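Local coordinates for protein AlkZ (Streptomyces sahachiroi, PDB 5UUJ) that belongs to the AlkZ-like family of DNA glycosylases, helix-rich proteins of the helix-turn-helix clan, at residues A[75-80]-A[175-180]; A[133-138]-A[186-191]; A[99-104]-A[169-174]; A[41-46]-A[81-86]; A[140-145]-A[157-162]. All coordinates share one frame; numbering follows the deposited sequence.

Following the chain from its N terminus, contact 4 closes the first loop, pairing the 41-46 segment with strand 83-86. Strand 74-77 lies inside that loop and reaches out to strand 176-177 in contact 1, so contacts 1 and 4 cross. Within the long loop of contact 1, contact 3 brings the end of helix 91-100 to the end of helix 162-172. Contact 2, from 133-138 to 186-191, crosses both contact 1 and contact 3. Contact 5 is nested inside contacts 1, 2 and 3 and packs helix 138-146 on 155-160. Contacts 4 and 2 each pair two strands of a small three-stranded antiparallel sheet, while contact 1 joins the two sheets.

Contact 1 (A[75-80]-A[175-180]); sequences KTWAMR and LCHGPN
W77 pushes the CH2 corner of its indole against the edge of the H177 imidazole, 3.4 Å from NE2, with the two ring planes inclined at 54°. The contact is a junction between two three-stranded antiparallel sheets, each with the 1-3-2 strand order of a winged-helix domain, and the two strands that meet are outermost members of their sheets. W77 also covers L175, whose CD1 lies 3.8 Å from CZ3. On the backbone, H177 N donates to K75 O at 2.9 Å in a nearly straight bond (173°) that follows the carbonyl axis. Water 1 adds a second link, accepting from K75 N and donating to H177 O. Water 3 likewise spans T76 OG1 and L175 O. K75 CB makes an off-centre CH-pi contact with the H177 ring. K75 CG stands anti to the carbonyl carbon (chi1 -63°), and a bend at chi3 carries CE obliquely across to ND1; W45 provides a cation-pi partner for this lysine. NZ stops 4.1 Å short of H177 ND1, and water 2 bridges them, 2.9 Å from each of these nitrogens and 2.6 Å from N180 OD1.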
# COMPACT_ATOMS: atom_id res chain seq x y z
N LYS A 75 -6.58 -0.83 9.95
CA LYS A 75 -6.24 0.38 9.22
C LYS A 75 -5.27 1.20 10.07
O LYS A 75 -5.57 1.54 11.22
CB LYS A 75 -7.49 1.20 8.90
CG LYS A 75 -8.46 0.49 7.97
CD LYS A 75 -9.78 1.25 7.85
CE LYS A 75 -9.58 2.60 7.19
NZ LYS A 75 -10.89 3.28 6.93
N THR A 76 -4.11 1.50 9.50
CA THR A 76 -3.12 2.31 10.19
C THR A 76 -2.13 2.89 9.19
O THR A 76 -2.16 2.56 8.01
CB THR A 76 -2.37 1.48 11.26
OG1 THR A 76 -1.61 2.35 12.11
CG2 THR A 76 -1.45 0.44 10.62
N TRP A 77 -1.25 3.75 9.68
CA TRP A 77 -0.25 4.39 8.84
C TRP A 77 1.00 3.52 8.78
O TRP A 77 1.53 3.12 9.81
CB TRP A 77 0.08 5.79 9.37
CG TRP A 77 -1.09 6.71 9.27
CD1 TRP A 77 -1.30 7.66 8.32
CD2 TRP A 77 -2.23 6.75 10.14
NE1 TRP A 77 -2.50 8.31 8.55
CE2 TRP A 77 -3.08 7.76 9.67
CE3 TRP A 77 -2.60 6.03 11.29
CZ2 TRP A 77 -4.29 8.08 10.29
CZ3 TRP A 77 -3.80 6.35 11.91
CH2 TRP A 77 -4.63 7.36 11.41
N ALA A 78 1.44 3.22 7.56
CA ALA A 78 2.57 2.33 7.34
C ALA A 78 3.52 2.93 6.30
O ALA A 78 4.12 3.99 6.54
CB ALA A 78 2.09 0.95 6.92
N MSE A 79 3.65 2.28 5.15
CA MSE A 79 4.65 2.67 4.15
C MSE A 79 4.47 4.12 3.68
O MSE A 79 3.37 4.55 3.36
CB MSE A 79 4.59 1.74 2.94
CG MSE A 79 5.40 0.47 3.10
SE MSE A 79 4.72 -0.71 4.50
CE MSE A 79 2.97 -1.05 3.71
N ARG A 80 5.59 4.85 3.67
CA ARG A 80 5.61 6.24 3.24
C ARG A 80 4.71 7.12 4.11
O ARG A 80 4.37 8.24 3.74
CB ARG A 80 5.20 6.35 1.76
CG ARG A 80 6.00 5.43 0.85
CD ARG A 80 5.56 5.52 -0.61
NE ARG A 80 4.14 5.22 -0.78
CZ ARG A 80 3.61 4.00 -0.82
NH1 ARG A 80 4.37 2.92 -0.68
NH2 ARG A 80 2.30 3.85 -0.98
N LEU A 175 -1.13 2.81 18.23
CA LEU A 175 -2.44 3.26 17.77
C LEU A 175 -2.76 2.77 16.36
O LEU A 175 -1.87 2.53 15.54
CB LEU A 175 -2.55 4.80 17.83
CG LEU A 175 -1.83 5.74 16.86
CD1 LEU A 175 -2.47 5.81 15.48
CD2 LEU A 175 -1.82 7.14 17.46
N CYS A 176 -4.06 2.62 16.12
CA CYS A 176 -4.58 2.27 14.81
C CYS A 176 -6.04 2.70 14.81
O CYS A 176 -6.54 3.16 15.82
CB CYS A 176 -4.46 0.77 14.54
SG CYS A 176 -5.37 -0.27 15.71
N HIS A 177 -6.72 2.56 13.67
CA HIS A 177 -8.14 2.87 13.62
C HIS A 177 -8.95 1.88 14.45
O HIS A 177 -8.68 0.68 14.44
CB HIS A 177 -8.66 2.84 12.18
CG HIS A 177 -8.34 4.08 11.39
ND1 HIS A 177 -9.20 4.59 10.45
CD2 HIS A 177 -7.25 4.88 11.40
CE1 HIS A 177 -8.66 5.67 9.91
NE2 HIS A 177 -7.48 5.87 10.47
N GLY A 178 -9.94 2.40 15.16
CA GLY A 178 -10.97 1.57 15.75
C GLY A 178 -12.14 1.54 14.79
O GLY A 178 -12.03 2.05 13.67
N PRO A 179 -13.26 0.93 15.20
CA PRO A 179 -14.46 1.00 14.37
C PRO A 179 -14.93 2.44 14.25
O PRO A 179 -14.86 3.18 15.23
CB PRO A 179 -15.48 0.14 15.14
CG PRO A 179 -14.66 -0.65 16.13
CD PRO A 179 -13.49 0.20 16.46
N ASN A 180 -15.40 2.84 13.07
CA ASN A 180 -15.92 4.19 12.91
C ASN A 180 -17.14 4.40 13.80
O ASN A 180 -18.00 3.52 13.90
CB ASN A 180 -16.29 4.47 11.45
CG ASN A 180 -15.08 4.54 10.54
OD1 ASN A 180 -13.95 4.70 11.00
ND2 ASN A 180 -15.32 4.41 9.24
O HOH W 1 -7.72 -0.87 12.42
O HOH W 2 -11.90 4.03 9.52
O HOH W 3 -0.29 0.86 14.35

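Contact 2 (A[133-138]-A[186-191]); sequences GVVLTR and TFTLPA
V135 and T186 meet at a slant, CG1 of the valine pressing on the threonine CB at 3.3 Å, tighter than an ordinary van der Waals contact. The same methyl lies beside T186 OG1, whose hydrogen-bonding partner is P179 O. V135 CG2 extends instead to the side of T188. That second threonine turns its hydroxyl anti to its own backbone N (chi1 -164°), which carries OG1 to V134 O and allows it to donate at 2.7 Å. The donor stands well above the carbonyl plane, off the lone pairs. Between these side chains L136 and F187 form an antiparallel hydrogen-bonded pair: L136 N reaches F187 O at 3.1 Å, in the carbonyl plane, and F187 N donates back to L136 O. Both side chains lie on one face of the sheet. The F187 ring turns its edge to the start of the next helix, with CE2 3.9 Å from both CA and CB of R138. T137, the N-cap of helix 138-146, bonds E140 N through OG1. The weakly bonded strand 136-137 is an outer strand of the small 1-3-2 sheet, and strand 186-188 is its middle one, bonded on its other side to 176-177. L136 packs on helix 117-130, while F187 touches W77 of strand 74-77 and meets W162, at the start of helix 162-172, with ring planes nearly perpendicular.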
# COMPACT_ATOMS: atom_id res chain seq x y z
N GLY A 133 -7.85 -0.91 25.23
CA GLY A 133 -9.21 -1.38 25.39
C GLY A 133 -10.22 -0.24 25.36
O GLY A 133 -11.33 -0.36 25.89
N VAL A 134 -9.82 0.86 24.73
CA VAL A 134 -10.63 2.07 24.67
C VAL A 134 -10.63 2.65 23.26
O VAL A 134 -9.59 2.66 22.59
CB VAL A 134 -10.11 3.14 25.66
CG1 VAL A 134 -10.98 4.39 25.62
CG2 VAL A 134 -10.06 2.57 27.07
N VAL A 135 -11.79 3.12 22.82
CA VAL A 135 -11.96 3.68 21.49
C VAL A 135 -12.31 5.17 21.59
O VAL A 135 -13.31 5.53 22.21
CB VAL A 135 -13.05 2.94 20.70
CG1 VAL A 135 -13.21 3.51 19.30
CG2 VAL A 135 -12.73 1.45 20.62
N LEU A 136 -11.49 6.02 20.98
CA LEU A 136 -11.67 7.47 21.07
C LEU A 136 -11.51 8.15 19.71
O LEU A 136 -10.71 7.73 18.88
CB LEU A 136 -10.66 8.08 22.04
CG LEU A 136 -10.67 7.60 23.49
CD1 LEU A 136 -9.51 8.22 24.25
CD2 LEU A 136 -11.99 7.94 24.16
N THR A 137 -12.28 9.21 19.51
CA THR A 137 -12.07 10.08 18.35
C THR A 137 -10.76 10.84 18.54
O THR A 137 -10.15 10.77 19.60
CB THR A 137 -13.23 11.08 18.17
OG1 THR A 137 -13.27 11.98 19.29
CG2 THR A 137 -14.56 10.36 18.07
N ARG A 138 -10.34 11.56 17.51
CA ARG A 138 -9.14 12.39 17.61
C ARG A 138 -9.29 13.41 18.73
O ARG A 138 -8.43 13.53 19.60
CB ARG A 138 -8.86 13.10 16.29
CG ARG A 138 -7.74 14.13 16.35
CD ARG A 138 -7.56 14.84 15.01
NE ARG A 138 -8.80 15.47 14.57
CZ ARG A 138 -9.15 16.73 14.83
NH1 ARG A 138 -8.36 17.52 15.54
NH2 ARG A 138 -10.31 17.20 14.38
N THR A 186 -12.10 6.77 14.67
CA THR A 186 -11.69 6.52 16.04
C THR A 186 -10.31 5.88 16.07
O THR A 186 -9.85 5.33 15.08
CB THR A 186 -12.66 5.59 16.78
OG1 THR A 186 -12.64 4.29 16.17
CG2 THR A 186 -14.08 6.15 16.74
N PHE A 187 -9.66 5.96 17.23
CA PHE A 187 -8.35 5.37 17.44
C PHE A 187 -8.40 4.38 18.60
O PHE A 187 -9.19 4.55 19.53
CB PHE A 187 -7.30 6.44 17.73
CG PHE A 187 -7.09 7.40 16.59
CD1 PHE A 187 -6.20 7.10 15.57
CD2 PHE A 187 -7.77 8.61 16.55
CE1 PHE A 187 -6.00 7.98 14.53
CE2 PHE A 187 -7.57 9.49 15.51
CZ PHE A 187 -6.69 9.18 14.50
N THR A 188 -7.55 3.35 18.55
CA THR A 188 -7.44 2.41 19.66
C THR A 188 -6.09 1.70 19.63
O THR A 188 -5.31 1.86 18.70
CB THR A 188 -8.59 1.37 19.63
OG1 THR A 188 -8.68 0.72 20.90
CG2 THR A 188 -8.38 0.34 18.52
N LEU A 189 -5.81 0.94 20.69
CA LEU A 189 -4.56 0.19 20.81
C LEU A 189 -4.65 -1.12 20.03
O LEU A 189 -5.56 -1.92 20.26
CB LEU A 189 -4.26 -0.09 22.28
CG LEU A 189 -2.91 -0.74 22.59
CD1 LEU A 189 -1.78 0.26 22.40
CD2 LEU A 189 -2.91 -1.29 24.01
N PRO A 190 -3.70 -1.35 19.09
CA PRO A 190 -3.70 -2.60 18.32
C PRO A 190 -3.72 -3.86 19.19
O PRO A 190 -4.43 -4.82 18.87
CB PRO A 190 -2.38 -2.51 17.53
CG PRO A 190 -2.16 -1.05 17.36
CD PRO A 190 -2.67 -0.41 18.62
N ALA A 191 -2.97 -3.85 20.29
CA ALA A 191 -2.89 -5.00 21.17
C ALA A 191 -4.26 -5.38 21.76
O ALA A 191 -4.60 -6.55 21.81
CB ALA A 191 -1.90 -4.73 22.29

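Contact 3 (A[99-104]-A[169-174]); sequences ANTGSW and LAWRGV
W171 packs against A99 and W104 and carries the largest share of the buried surface, its indole reaching from helix 162-172 into the bend that follows helix 91-100. CB stays against A99, 4.1 Å from that residue's CB, and with CG anti to the carbonyl carbon (chi1 -67°) the six-membered ring reaches S103 and T101. S103 meets the far rim of this ring at its edge, with OG 3.2 Å from CZ3. T101 OG1 comes to the same CZ3 obliquely, its hydrogen bond going to M98 O. At the other end of the indole, NE1 is satisfied by A78 O. W104 slides past W171 in the opposite direction, its CZ3 in the plane of the W171 ring and 3.9 Å from CE3. The W104 side chain also presents its CZ2 edge to R172: this carbon sits over one face of the guanidinium, 3.6 Å from NH2, with the two planes 74° apart. The extended arginine chain is held at its tip by D121, through a salt bridge from NH1, and by T124. Helix 162-172 ends here in a Schellman motif at G173, and around this C-terminal end lie helix 91-100, helix 117-130, which receives W104 on V120 and L169 on T124 and V127, and strand 74-77, on which A170 leans.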
# COMPACT_ATOMS: atom_id res chain seq x y z
N ALA A 99 9.39 2.61 11.73
CA ALA A 99 9.92 3.23 12.94
C ALA A 99 11.44 3.39 12.83
O ALA A 99 12.01 4.35 13.34
CB ALA A 99 9.56 2.42 14.17
N ASN A 100 12.07 2.44 12.15
CA ASN A 100 13.52 2.46 11.99
C ASN A 100 14.02 3.67 11.20
O ASN A 100 15.17 4.07 11.33
CB ASN A 100 13.98 1.16 11.32
CG ASN A 100 15.49 1.11 11.10
OD1 ASN A 100 16.26 1.00 12.05
ND2 ASN A 100 15.91 1.19 9.84
N THR A 101 13.16 4.26 10.37
CA THR A 101 13.56 5.42 9.57
C THR A 101 13.80 6.64 10.45
O THR A 101 14.55 7.54 10.07
CB THR A 101 12.50 5.78 8.51
OG1 THR A 101 11.31 6.27 9.14
CG2 THR A 101 12.17 4.58 7.64
N GLY A 102 13.17 6.66 11.62
CA GLY A 102 13.34 7.75 12.57
C GLY A 102 13.11 9.12 11.96
O GLY A 102 13.87 10.05 12.22
N SER A 103 12.07 9.23 11.14
CA SER A 103 11.78 10.46 10.42
C SER A 103 11.48 11.62 11.36
O SER A 103 11.77 12.78 11.04
CB SER A 103 10.60 10.25 9.48
OG SER A 103 9.41 10.00 10.22
N TRP A 104 10.91 11.32 12.51
CA TRP A 104 10.50 12.34 13.46
C TRP A 104 11.68 12.86 14.29
O TRP A 104 11.53 13.79 15.07
CB TRP A 104 9.41 11.80 14.39
CG TRP A 104 9.90 10.74 15.33
CD1 TRP A 104 10.32 10.92 16.62
CD2 TRP A 104 10.03 9.34 15.06
NE1 TRP A 104 10.70 9.72 17.17
CE2 TRP A 104 10.53 8.73 16.23
CE3 TRP A 104 9.77 8.54 13.94
CZ2 TRP A 104 10.78 7.36 16.31
CZ3 TRP A 104 10.02 7.18 14.03
CH2 TRP A 104 10.52 6.60 15.21
N LEU A 169 3.64 7.12 16.29
CA LEU A 169 2.87 6.29 17.21
C LEU A 169 2.30 5.08 16.47
O LEU A 169 2.30 3.97 17.00
CB LEU A 169 1.74 7.10 17.85
CG LEU A 169 2.06 7.84 19.16
CD1 LEU A 169 3.32 8.67 19.03
CD2 LEU A 169 0.89 8.72 19.56
N ALA A 170 1.82 5.30 15.25
CA ALA A 170 1.31 4.21 14.43
C ALA A 170 2.44 3.22 14.16
O ALA A 170 2.28 2.02 14.32
CB ALA A 170 0.73 4.73 13.13
N TRP A 171 3.60 3.76 13.77
CA TRP A 171 4.76 2.93 13.45
C TRP A 171 5.26 2.14 14.65
O TRP A 171 5.81 1.05 14.49
CB TRP A 171 5.89 3.80 12.90
CG TRP A 171 5.58 4.42 11.57
CD1 TRP A 171 4.58 4.07 10.71
CD2 TRP A 171 6.29 5.49 10.94
NE1 TRP A 171 4.62 4.86 9.59
CE2 TRP A 171 5.66 5.74 9.70
CE3 TRP A 171 7.40 6.26 11.30
CZ2 TRP A 171 6.11 6.73 8.83
CZ3 TRP A 171 7.84 7.24 10.43
CH2 TRP A 171 7.19 7.47 9.22
N ARG A 172 5.08 2.69 15.85
CA ARG A 172 5.50 2.01 17.07
C ARG A 172 4.43 1.03 17.55
O ARG A 172 4.65 0.26 18.49
CB ARG A 172 5.84 3.02 18.17
CG ARG A 172 7.29 3.47 18.11
CD ARG A 172 7.51 4.79 18.82
NE ARG A 172 8.93 5.10 18.94
CZ ARG A 172 9.42 6.10 19.66
NH1 ARG A 172 8.62 6.90 20.35
NH2 ARG A 172 10.73 6.30 19.70
N GLY A 173 3.26 1.06 16.91
CA GLY A 173 2.21 0.11 17.18
C GLY A 173 1.35 0.40 18.39
O GLY A 173 0.77 -0.52 18.97
N VAL A 174 1.25 1.67 18.78
CA VAL A 174 0.44 2.05 19.94
C VAL A 174 -0.89 2.67 19.53
O VAL A 174 -1.70 3.02 20.39
CB VAL A 174 1.19 3.04 20.87
CG1 VAL A 174 2.46 2.40 21.40
CG2 VAL A 174 1.50 4.35 20.17

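Contact 4 (A[41-46]-A[81-86]); sequences QAQVWS and GTLHLL
Q41 and H84 face one another as an antiparallel non-hydrogen-bonded pair, their side chains on the same side of a small sheet whose 1-3-2 strand order is that of a winged-helix domain. Backbone bonding across the contact is brief: A42 N donates to L83 O at 2.9 Å and 166°, the donor tilted from the carbonyl plane. Water 4 extends it, donating to Q43 OE1 and accepting from L83 N. Q43 reaches this water because its chain bends at chi2 (53°), which also lays OE1 near L83 CB.

The aromatic contact is a CH-pi one. CG of Q41 rests over one face of the H84 imidazole, 4.3 Å from its centroid. H84 ND1 donates to T82 O at 3.0 Å, with the acceptor close to the ring plane. Beyond CG the Q41 chain is extended past T82, and OE1 takes its hydrogen bond from R80 NH2, while T82 OG1 is bonded to M79 O.

Apolar packing makes up the rest. A42 CB meets L85 CG at 4.1 Å, and L85 CD2 touches the edge of the W45 indole, 3.8 Å from CH2 and in the ring plane. W45 NE1 is bonded to N65 OD1, and helix 62-69 packs on both W45 and L85.

Between them, the ND1 bond and the Q41 methylene over the face limit the rotation of the H84 ring, while the polar ends of Q41, T82 and W45 are satisfied by R80, M79 and N65, outside the two segments.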
# COMPACT_ATOMS: atom_id res chain seq x y z
N GLN A 41 -3.26 0.86 -0.06
CA GLN A 41 -3.48 2.25 0.31
C GLN A 41 -4.97 2.50 0.48
O GLN A 41 -5.76 2.15 -0.39
CB GLN A 41 -2.89 3.21 -0.73
CG GLN A 41 -1.62 3.92 -0.24
CD GLN A 41 -1.35 5.27 -0.90
OE1 GLN A 41 -0.20 5.64 -1.11
NE2 GLN A 41 -2.41 6.03 -1.20
N ALA A 42 -5.34 3.10 1.61
CA ALA A 42 -6.74 3.20 2.00
C ALA A 42 -7.12 4.60 2.47
O ALA A 42 -8.06 4.75 3.25
CB ALA A 42 -7.03 2.19 3.10
N GLN A 43 -6.41 5.62 1.99
CA GLN A 43 -6.75 6.98 2.36
C GLN A 43 -8.09 7.36 1.75
O GLN A 43 -8.91 8.03 2.39
CB GLN A 43 -5.66 7.96 1.91
CG GLN A 43 -5.91 9.40 2.34
CD GLN A 43 -6.15 9.53 3.83
OE1 GLN A 43 -5.29 9.19 4.65
NE2 GLN A 43 -7.33 10.02 4.20
N VAL A 44 -8.31 6.93 0.51
CA VAL A 44 -9.62 7.00 -0.12
C VAL A 44 -10.24 5.61 -0.03
O VAL A 44 -9.83 4.69 -0.74
CB VAL A 44 -9.53 7.46 -1.59
CG1 VAL A 44 -10.92 7.61 -2.18
CG2 VAL A 44 -8.76 8.78 -1.68
N TRP A 45 -11.23 5.46 0.84
CA TRP A 45 -11.75 4.14 1.18
C TRP A 45 -12.39 3.44 -0.01
O TRP A 45 -12.17 2.24 -0.21
CB TRP A 45 -12.77 4.24 2.32
CG TRP A 45 -13.23 2.90 2.78
CD1 TRP A 45 -14.49 2.39 2.69
CD2 TRP A 45 -12.43 1.88 3.38
NE1 TRP A 45 -14.53 1.12 3.20
CE2 TRP A 45 -13.28 0.78 3.64
CE3 TRP A 45 -11.08 1.79 3.74
CZ2 TRP A 45 -12.82 -0.39 4.23
CZ3 TRP A 45 -10.63 0.62 4.32
CH2 TRP A 45 -11.49 -0.45 4.57
N SER A 46 -13.17 4.18 -0.79
CA SER A 46 -13.86 3.60 -1.94
C SER A 46 -12.87 3.00 -2.93
O SER A 46 -13.17 2.02 -3.60
CB SER A 46 -14.73 4.66 -2.63
OG SER A 46 -13.96 5.77 -3.05
N GLY A 81 4.32 6.60 5.27
CA GLY A 81 3.49 7.34 6.20
C GLY A 81 2.03 7.43 5.81
O GLY A 81 1.27 8.16 6.45
N THR A 82 1.62 6.71 4.77
CA THR A 82 0.24 6.77 4.31
C THR A 82 -0.62 5.68 4.95
O THR A 82 -0.12 4.63 5.36
CB THR A 82 0.14 6.63 2.78
OG1 THR A 82 0.59 5.34 2.37
CG2 THR A 82 0.97 7.70 2.08
N LEU A 83 -1.92 5.94 5.03
CA LEU A 83 -2.88 5.01 5.60
C LEU A 83 -3.00 3.75 4.75
O LEU A 83 -3.28 3.82 3.56
CB LEU A 83 -4.24 5.68 5.73
CG LEU A 83 -5.33 4.90 6.47
CD1 LEU A 83 -4.95 4.71 7.93
CD2 LEU A 83 -6.67 5.61 6.34
N HIS A 84 -2.78 2.60 5.39
CA HIS A 84 -2.83 1.30 4.72
C HIS A 84 -3.79 0.34 5.41
O HIS A 84 -3.95 0.37 6.63
CB HIS A 84 -1.45 0.64 4.70
CG HIS A 84 -0.57 1.07 3.57
ND1 HIS A 84 0.20 2.21 3.60
CD2 HIS A 84 -0.31 0.47 2.38
CE1 HIS A 84 0.88 2.31 2.47
NE2 HIS A 84 0.59 1.27 1.72
N LEU A 85 -4.42 -0.53 4.62
CA LEU A 85 -5.00 -1.75 5.14
C LEU A 85 -3.87 -2.76 5.33
O LEU A 85 -2.99 -2.87 4.47
CB LEU A 85 -6.06 -2.32 4.19
CG LEU A 85 -7.46 -1.70 4.22
CD1 LEU A 85 -8.24 -2.12 2.99
CD2 LEU A 85 -8.21 -2.09 5.48
N LEU A 86 -3.88 -3.47 6.45
CA LEU A 86 -2.91 -4.53 6.71
C LEU A 86 -3.57 -5.67 7.48
O LEU A 86 -4.56 -5.47 8.18
CB LEU A 86 -1.72 -4.00 7.52
CG LEU A 86 -0.83 -2.94 6.86
CD1 LEU A 86 0.08 -2.32 7.90
CD2 LEU A 86 -0.01 -3.55 5.74
O HOH W 4 -2.85 8.67 4.24

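Contact 5 (A[140-145]-A[157-162]); sequences ELVTRL and RLRSGW
V142 holds CG1 anti to its backbone N (chi1 169°), and R159 runs extended from CG to NE, so the valine methyl comes to lie over one face of the guanidinium, 3.5 Å from NH1. The same methyl lies 4.2 Å from L158 CB. This is packing of helix 138-146 on helix 155-160 and the first residue of helix 162-172, within a fold of the helix-turn-helix clan. G161 separates the latter two helices, serving as the N-cap of the second. T143 OG1 stands at the edge of the R159 guanidinium, in plane and 3.6 Å from NH2; the main partners are elsewhere, E155 for the arginine in a salt bridge and D139 O for the threonine. Deeper in, W162 takes the apolar side chains of three residues on the facing helix. V142 CG2 and L145 CD1 approach its ring loosely, at 4.5 Å from CE3 and 4.4 Å from CH2. L141 and L145 continue onto helix 117-130. The tightest carbon contact comes from L141, which crosses W162 at about a right angle and sets CD2 3.6 Å from CZ2.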
# COMPACT_ATOMS: atom_id res chain seq x y z
N GLU A 140 -11.35 13.46 21.26
CA GLU A 140 -11.45 12.82 22.56
C GLU A 140 -10.08 12.41 23.08
O GLU A 140 -9.78 12.58 24.26
CB GLU A 140 -12.38 11.60 22.49
CG GLU A 140 -13.85 11.96 22.42
CD GLU A 140 -14.75 10.74 22.30
OE1 GLU A 140 -14.25 9.66 21.93
OE2 GLU A 140 -15.96 10.86 22.59
N LEU A 141 -9.24 11.89 22.19
CA LEU A 141 -7.89 11.46 22.56
C LEU A 141 -7.01 12.66 22.92
O LEU A 141 -6.26 12.62 23.90
CB LEU A 141 -7.25 10.65 21.44
CG LEU A 141 -5.79 10.23 21.64
CD1 LEU A 141 -5.61 9.44 22.93
CD2 LEU A 141 -5.29 9.43 20.45
N VAL A 142 -7.09 13.71 22.12
CA VAL A 142 -6.30 14.91 22.35
C VAL A 142 -6.72 15.56 23.66
O VAL A 142 -5.88 16.09 24.39
CB VAL A 142 -6.43 15.92 21.19
CG1 VAL A 142 -5.83 17.28 21.55
CG2 VAL A 142 -5.76 15.38 19.94
N THR A 143 -8.01 15.51 23.96
CA THR A 143 -8.54 16.08 25.20
C THR A 143 -7.99 15.33 26.41
O THR A 143 -7.66 15.94 27.42
CB THR A 143 -10.08 16.05 25.22
OG1 THR A 143 -10.59 16.88 24.16
CG2 THR A 143 -10.63 16.55 26.55
N ARG A 144 -7.89 14.01 26.30
CA ARG A 144 -7.31 13.20 27.36
C ARG A 144 -5.85 13.58 27.58
O ARG A 144 -5.39 13.73 28.71
CB ARG A 144 -7.41 11.70 27.02
CG ARG A 144 -8.79 11.10 27.21
CD ARG A 144 -9.19 11.03 28.68
NE ARG A 144 -8.17 10.37 29.50
CZ ARG A 144 -8.09 9.05 29.68
NH1 ARG A 144 -8.96 8.24 29.10
NH2 ARG A 144 -7.13 8.55 30.44
N LEU A 145 -5.12 13.74 26.47
CA LEU A 145 -3.70 14.05 26.52
C LEU A 145 -3.40 15.39 27.19
O LEU A 145 -2.54 15.47 28.06
CB LEU A 145 -3.11 14.04 25.11
CG LEU A 145 -2.97 12.66 24.45
CD1 LEU A 145 -2.73 12.79 22.95
CD2 LEU A 145 -1.85 11.87 25.12
N ARG A 157 -0.77 22.57 18.95
CA ARG A 157 0.09 21.78 18.08
C ARG A 157 -0.54 20.43 17.75
O ARG A 157 -0.47 19.96 16.61
CB ARG A 157 1.46 21.56 18.73
CG ARG A 157 2.34 22.80 18.85
CD ARG A 157 2.83 23.28 17.49
NE ARG A 157 3.97 24.18 17.62
CZ ARG A 157 4.60 24.74 16.59
NH1 ARG A 157 4.20 24.50 15.35
NH2 ARG A 157 5.64 25.54 16.81
N LEU A 158 -1.16 19.81 18.75
CA LEU A 158 -1.68 18.45 18.60
C LEU A 158 -2.92 18.39 17.71
O LEU A 158 -3.06 17.46 16.92
CB LEU A 158 -2.00 17.85 19.97
CG LEU A 158 -0.79 17.42 20.81
CD1 LEU A 158 -1.23 17.01 22.21
CD2 LEU A 158 -0.03 16.28 20.14
N ARG A 159 -3.82 19.36 17.84
CA ARG A 159 -5.06 19.34 17.07
C ARG A 159 -4.82 19.63 15.60
O ARG A 159 -5.29 18.90 14.73
CB ARG A 159 -6.07 20.35 17.64
CG ARG A 159 -6.59 19.99 19.02
CD ARG A 159 -7.92 20.67 19.32
NE ARG A 159 -8.22 20.68 20.75
CZ ARG A 159 -8.74 19.65 21.42
NH1 ARG A 159 -9.02 18.51 20.79
NH2 ARG A 159 -8.97 19.76 22.72
N SER A 160 -4.06 20.69 15.32
CA SER A 160 -3.85 21.14 13.95
C SER A 160 -2.95 20.20 13.16
O SER A 160 -3.11 20.05 11.94
CB SER A 160 -3.27 22.55 13.94
OG SER A 160 -1.99 22.58 14.56
N GLY A 161 -2.00 19.56 13.84
CA GLY A 161 -1.03 18.69 13.20
C GLY A 161 -1.07 17.25 13.68
O GLY A 161 -0.04 16.57 13.71
N TRP A 162 -2.26 16.78 14.06
CA TRP A 162 -2.41 15.41 14.54
C TRP A 162 -1.99 14.40 13.48
O TRP A 162 -1.38 13.37 13.80
CB TRP A 162 -3.85 15.14 14.96
CG TRP A 162 -4.03 13.77 15.53
CD1 TRP A 162 -4.87 12.79 15.08
CD2 TRP A 162 -3.33 13.21 16.66
NE1 TRP A 162 -4.74 11.66 15.86
CE2 TRP A 162 -3.81 11.90 16.83
CE3 TRP A 162 -2.36 13.70 17.53
CZ2 TRP A 162 -3.34 11.07 17.85
CZ3 TRP A 162 -1.90 12.88 18.54
CH2 TRP A 162 -2.39 11.57 18.69